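Local coordinates for macrolide export ATP-binding/permease protein macB (Actinobacillus actinomycetemcomitans, PDB 3FTJ) that probably uses ATP to drive macrolide efflux as the inner-membrane ABC transporter of the MacAB-TdeA tripartite system, represented here by its periplasmic region, at residues 13-18 with 177-182; 107-112 with 135-140. All blocks are in the same frame, centred on the assembly; numbering follows the deposited sequence.

Contact 1 (13-18 with 177-182); sequences TNTMTI and TVKISD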
loop_
_atom_site.group_PDB
_atom_site.type_symbol
_atom_site.label_atom_id
_atom_site.label_comp_id
_atom_site.label_asym_id
_atom_site.label_seq_id
_atom_site.Cartn_x
_atom_site.Cartn_y
_atom_site.Cartn_z
ATOM N N THR A 13 7.256 -6.772 11.860
ATOM C CA THR A 13 8.208 -6.541 12.939
ATOM C C THR A 13 8.449 -5.043 13.149
ATOM O O THR A 13 8.047 -4.481 14.172
ATOM C CB THR A 13 9.539 -7.284 12.698
ATOM O OG1 THR A 13 9.967 -7.084 11.344
ATOM C CG2 THR A 13 9.354 -8.782 12.940
ATOM N N ASN A 14 9.088 -4.392 12.180
ATOM C CA ASN A 14 9.325 -2.953 12.265
ATOM C C ASN A 14 8.351 -2.135 11.419
ATOM O O ASN A 14 8.522 -0.925 11.260
ATOM C CB ASN A 14 10.774 -2.618 11.897
ATOM C CG ASN A 14 11.709 -2.661 13.102
ATOM O OD1 ASN A 14 11.341 -2.251 14.207
ATOM N ND2 ASN A 14 12.928 -3.151 12.889
ATOM N N THR A 15 7.332 -2.799 10.882
ATOM C CA THR A 15 6.295 -2.120 10.119
ATOM C C THR A 15 4.911 -2.363 10.709
ATOM O O THR A 15 4.633 -3.429 11.254
ATOM C CB THR A 15 6.277 -2.584 8.657
ATOM O OG1 THR A 15 5.880 -3.956 8.605
ATOM C CG2 THR A 15 7.653 -2.429 8.028
ATOM N N MET A 16 4.048 -1.362 10.602
ATOM C CA MET A 16 2.662 -1.493 11.023
ATOM C C MET A 16 1.791 -0.919 9.931
ATOM O O MET A 16 2.153 0.085 9.323
ATOM C CB MET A 16 2.410 -0.720 12.310
ATOM C CG MET A 16 3.281 -1.159 13.456
ATOM S SD MET A 16 2.978 -0.178 14.930
ATOM C CE MET A 16 4.171 -0.937 16.034
ATOM N N THR A 17 0.649 -1.556 9.686
ATOM C CA THR A 17 -0.300 -1.076 8.688
ATOM C C THR A 17 -1.591 -0.663 9.376
ATOM O O THR A 17 -2.196 -1.445 10.112
ATOM C CB THR A 17 -0.596 -2.147 7.615
ATOM O OG1 THR A 17 0.634 -2.571 7.009
ATOM C CG2 THR A 17 -1.533 -1.595 6.528
ATOM N N ILE A 18 -1.998 0.577 9.143
ATOM C CA ILE A 18 -3.223 1.108 9.714
ATOM C C ILE A 18 -4.366 1.019 8.697
ATOM O O ILE A 18 -4.227 1.467 7.558
ATOM C CB ILE A 18 -3.016 2.557 10.153
ATOM C CG1 ILE A 18 -1.742 2.659 10.998
ATOM C CG2 ILE A 18 -4.224 3.056 10.929
ATOM C CD1 ILE A 18 -0.996 3.942 10.820
ATOM N N THR A 177 0.856 2.309 5.683
ATOM C CA THR A 177 1.896 1.500 6.300
ATOM C C THR A 177 3.036 2.400 6.765
ATOM O O THR A 177 3.539 3.219 5.996
ATOM C CB THR A 177 2.426 0.415 5.354
ATOM O OG1 THR A 177 1.339 -0.423 4.934
ATOM C CG2 THR A 177 3.475 -0.435 6.059
ATOM N N VAL A 178 3.421 2.254 8.032
ATOM C CA VAL A 178 4.504 3.039 8.607
ATOM C C VAL A 178 5.692 2.129 8.897
ATOM O O VAL A 178 5.520 0.977 9.298
ATOM C CB VAL A 178 4.084 3.766 9.919
ATOM C CG1 VAL A 178 2.814 4.586 9.717
ATOM C CG2 VAL A 178 3.892 2.779 11.041
ATOM N N LYS A 179 6.895 2.645 8.671
ATOM C CA LYS A 179 8.107 1.940 9.058
ATOM C C LYS A 179 8.576 2.582 10.345
ATOM O O LYS A 179 8.804 3.793 10.398
ATOM C CB LYS A 179 9.181 2.075 7.983
ATOM C CG LYS A 179 10.086 0.856 7.824
ATOM C CD LYS A 179 11.049 0.690 8.991
ATOM C CE LYS A 179 12.106 -0.367 8.670
ATOM N NZ LYS A 179 13.120 -0.533 9.753
ATOM N N ILE A 180 8.695 1.763 11.384
ATOM C CA ILE A 180 9.070 2.229 12.714
ATOM C C ILE A 180 10.585 2.428 12.819
ATOM O O ILE A 180 11.361 1.658 12.247
ATOM C CB ILE A 180 8.579 1.224 13.783
ATOM C CG1 ILE A 180 7.074 1.362 13.983
ATOM C CG2 ILE A 180 9.271 1.437 15.098
ATOM C CD1 ILE A 180 6.641 2.766 14.337
ATOM N N SER A 181 10.999 3.478 13.524
ATOM C CA SER A 181 12.417 3.705 13.797
ATOM C C SER A 181 13.043 2.432 14.356
ATOM O O SER A 181 12.456 1.755 15.202
ATOM C CB SER A 181 12.616 4.864 14.787
ATOM O OG SER A 181 12.162 6.097 14.246
ATOM N N ASP A 182 14.238 2.112 13.875
ATOM C CA ASP A 182 14.930 0.899 14.288
ATOM C C ASP A 182 15.137 0.843 15.806
ATOM O O ASP A 182 15.097 -0.231 16.404
ATOM C CB ASP A 182 16.280 0.787 13.564
ATOM C CG ASP A 182 16.160 0.984 12.055
ATOM O OD1 ASP A 182 17.188 1.300 11.413
ATOM O OD2 ASP A 182 15.042 0.825 11.510
#
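Met16 and Val178 face each other as an antiparallel hydrogen-bonded pair. The bond from Val178 N to Met16 O is 2.8 Å, and Met16 N returns a longer one to Val178 O. Asn14, just ahead of strand 15-20, adds a third bond, from Ile180 N to Asn14 O at 2.7 Å and 167° at the hydrogen.

The tight side carries Met16, Ile18, Val178 and Ile180, all buried. Met16 CB rests on Val178 CG2 at 4.0 Å. Beyond CG the Met16 chain is extended, which takes CE to 4.2 Å from CG1 of Ile180. Ile18 reaches over with CD1, which lies 4.0 Å from Val178 CG1. Helix 186-201 covers this layer, with Leu193 on Ile18 and Val178 and Ala189 on Ile180.

The other face is more polar and more open to solvent. Thr17 and Thr177 still meet closely there, OG1 to OG1 at 3.1 Å, and either hydroxyl could be the donor. Val84 of helix 81-85 touches Thr15 and Thr177. The contact is looser at its Asn14 end. The Lys179 chain bends at chi2 (-72°), passes Thr15 CG2 and brings NZ near Asn14 CB. Lys179 NZ then forms a 2.9 Å salt bridge with OD2 of the exposed Asp182, an oxygen that also accepts a hydrogen bond from Gln50 NE2.

Strand 15-20 lies between strands 175-180 and 206-209, while strand 49-64 flanks 175-180 on its other edge. With helices 37-44 and 186-201 as the connections, this is the double split beta-alpha-beta topology of a ferredoxin-like fold.

Contact 2 (107-112 with 135-140); sequences VVLDES and FRVIGV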
loop_
_atom_site.group_PDB
_atom_site.type_symbol
_atom_site.label_atom_id
_atom_site.label_comp_id
_atom_site.label_asym_id
_atom_site.label_seq_id
_atom_site.Cartn_x
_atom_site.Cartn_y
_atom_site.Cartn_z
ATOM N N VAL A 107 3.261 3.669 -14.159
ATOM C CA VAL A 107 2.889 2.487 -13.414
ATOM C C VAL A 107 4.045 1.511 -13.300
ATOM O O VAL A 107 4.874 1.388 -14.210
ATOM C CB VAL A 107 1.625 1.814 -14.033
ATOM C CG1 VAL A 107 1.874 1.398 -15.465
ATOM C CG2 VAL A 107 1.205 0.633 -13.197
ATOM N N VAL A 108 4.115 0.840 -12.158
ATOM C CA VAL A 108 5.068 -0.242 -11.966
ATOM C C VAL A 108 4.298 -1.563 -11.958
ATOM O O VAL A 108 3.338 -1.721 -11.208
ATOM C CB VAL A 108 5.879 -0.060 -10.660
ATOM C CG1 VAL A 108 6.721 -1.290 -10.373
ATOM C CG2 VAL A 108 6.761 1.194 -10.747
ATOM N N LEU A 109 4.706 -2.506 -12.804
ATOM C CA LEU A 109 3.998 -3.772 -12.923
ATOM C C LEU A 109 4.483 -4.845 -11.952
ATOM O O LEU A 109 5.647 -4.890 -11.554
ATOM C CB LEU A 109 4.076 -4.311 -14.349
ATOM C CG LEU A 109 3.474 -3.447 -15.452
ATOM C CD1 LEU A 109 3.468 -4.236 -16.753
ATOM C CD2 LEU A 109 2.071 -3.013 -15.083
ATOM N N ASP A 110 3.547 -5.702 -11.579
ATOM C CA ASP A 110 3.820 -6.934 -10.864
ATOM C C ASP A 110 4.472 -7.916 -11.841
ATOM O O ASP A 110 4.264 -7.830 -13.048
ATOM C CB ASP A 110 2.478 -7.489 -10.387
ATOM C CG ASP A 110 2.614 -8.684 -9.517
ATOM O OD1 ASP A 110 2.249 -8.585 -8.323
ATOM O OD2 ASP A 110 3.077 -9.726 -10.027
ATOM N N GLU A 111 5.263 -8.845 -11.320
ATOM C CA GLU A 111 5.885 -9.871 -12.146
ATOM C C GLU A 111 4.826 -10.593 -12.973
ATOM O O GLU A 111 4.936 -10.711 -14.198
ATOM C CB GLU A 111 6.616 -10.875 -11.255
ATOM C CG GLU A 111 7.668 -11.693 -11.955
ATOM C CD GLU A 111 8.989 -10.960 -12.057
ATOM O OE1 GLU A 111 8.974 -9.772 -12.447
ATOM O OE2 GLU A 111 10.040 -11.572 -11.751
ATOM N N SER A 112 3.788 -11.066 -12.298
ATOM C CA SER A 112 2.742 -11.818 -12.975
ATOM C C SER A 112 1.859 -10.930 -13.854
ATOM O O SER A 112 1.245 -11.412 -14.809
ATOM C CB SER A 112 1.905 -12.613 -11.969
ATOM O OG SER A 112 1.430 -11.777 -10.930
ATOM N N PHE A 135 -1.573 5.163 -18.594
ATOM C CA PHE A 135 -0.385 5.172 -17.745
ATOM C C PHE A 135 0.779 4.568 -18.505
ATOM O O PHE A 135 0.606 3.587 -19.236
ATOM C CB PHE A 135 -0.602 4.319 -16.495
ATOM C CG PHE A 135 -1.540 4.917 -15.503
ATOM C CD1 PHE A 135 -2.909 4.802 -15.671
ATOM C CD2 PHE A 135 -1.059 5.574 -14.385
ATOM C CE1 PHE A 135 -3.782 5.354 -14.751
ATOM C CE2 PHE A 135 -1.930 6.116 -13.453
ATOM C CZ PHE A 135 -3.292 6.010 -13.640
ATOM N N ARG A 136 1.968 5.135 -18.312
ATOM C CA ARG A 136 3.176 4.597 -18.935
ATOM C C ARG A 136 3.923 3.653 -17.990
ATOM O O ARG A 136 4.211 4.008 -16.849
ATOM C CB ARG A 136 4.091 5.740 -19.390
ATOM C CG ARG A 136 5.452 5.290 -19.867
ATOM C CD ARG A 136 6.208 6.445 -20.518
ATOM N NE ARG A 136 6.317 7.603 -19.633
ATOM C CZ ARG A 136 7.276 7.763 -18.727
ATOM N NH1 ARG A 136 8.208 6.830 -18.583
ATOM N NH2 ARG A 136 7.308 8.851 -17.964
ATOM N N VAL A 137 4.217 2.445 -18.463
ATOM C CA VAL A 137 4.943 1.455 -17.675
ATOM C C VAL A 137 6.420 1.835 -17.516
ATOM O O VAL A 137 7.144 1.971 -18.505
ATOM C CB VAL A 137 4.835 0.057 -18.311
ATOM C CG1 VAL A 137 5.579 -0.970 -17.465
ATOM C CG2 VAL A 137 3.377 -0.337 -18.464
ATOM N N ILE A 138 6.863 2.016 -16.275
ATOM C CA ILE A 138 8.233 2.461 -16.040
ATOM C C ILE A 138 9.109 1.364 -15.431
ATOM O O ILE A 138 10.337 1.477 -15.422
ATOM C CB ILE A 138 8.297 3.736 -15.139
ATOM C CG1 ILE A 138 7.661 3.478 -13.768
ATOM C CG2 ILE A 138 7.633 4.920 -15.815
ATOM C CD1 ILE A 138 8.021 4.539 -12.725
ATOM N N GLY A 139 8.486 0.298 -14.940
ATOM C CA GLY A 139 9.237 -0.752 -14.286
ATOM C C GLY A 139 8.416 -1.971 -13.922
ATOM O O GLY A 139 7.202 -2.020 -14.167
ATOM N N VAL A 140 9.095 -2.951 -13.326
ATOM C CA VAL A 140 8.503 -4.227 -12.944
ATOM C C VAL A 140 9.127 -4.689 -11.635
ATOM O O VAL A 140 10.343 -4.613 -11.469
ATOM C CB VAL A 140 8.786 -5.311 -14.008
ATOM C CG1 VAL A 140 8.140 -6.635 -13.617
ATOM C CG2 VAL A 140 8.291 -4.864 -15.363
#
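Val107 and Val137 begin a parallel strand pairing in which Val107 uses both its backbone groups. Its N donates to Arg136 O at 2.9 Å. Its O accepts from Ile138 N, also at 2.9 Å. The ladder resumes where Leu109 N donates to Gly139 O. Leu109 is paired with Val140, so two steps on strand 106-110 match three on strand 133-141. The extra residue makes a beta bulge, and Ile138 has a helix-like psi of -14°. The axes of the two short strands lie at 36°.

One face is apolar. Val107 CG1 lies between its own backbone N and carbonyl carbon (chi1 60°), a placement that brings it to 3.8 Å from Val137 CG2. The same methyl also meets Phe135, which touches through CB. Leu109 approaches Val137 at about a right angle, its CG 3.8 Å from CG1 of Val137. Val140 lies on this face too, and Glu111, bent at chi2, turns back until its OE1 is 3.5 Å from Val140 CG1. Val128 of the neighbouring strand 127-130 touches Val107, Phe135 and Val137, and Leu156 of strand 155-159 touches Val107 and Leu109.

On the opposite face Val108 CG2 packs on Ile138 CG1 at 3.9 Å. Asp110 occupies the N-cap position of helix 111-118, and its OD1 accepts a hydrogen bond from Asn155 ND2.

The parallel strands are linked by helix 111-118 and by strand 127-130, which forms a hairpin with 133-141. The pair is part of a closed, barrel-like ring of six strands in the MacB-like periplasmic core domain.

Contacts 1 and 2 lie on opposite sides of the chain's centre. Their centres are 25 Å apart, and their nearest atoms are about 16 Å apart, so they do not touch. Contact 2 is nested in the chain between the two segments of contact 1. Contact 1 joins the central strands of the ferredoxin-like sheet, whose order is 206-209, 15-20, 175-180, 49-64. Contact 2 lies in the six-strand ring inserted between 49-64 and 175-180. The long strand 49-64 is shared: it pairs with 175-180 in the first part and with 127-130 and 67-77 in the ring. This is consistent with a periplasmic region made of two linked subdomains.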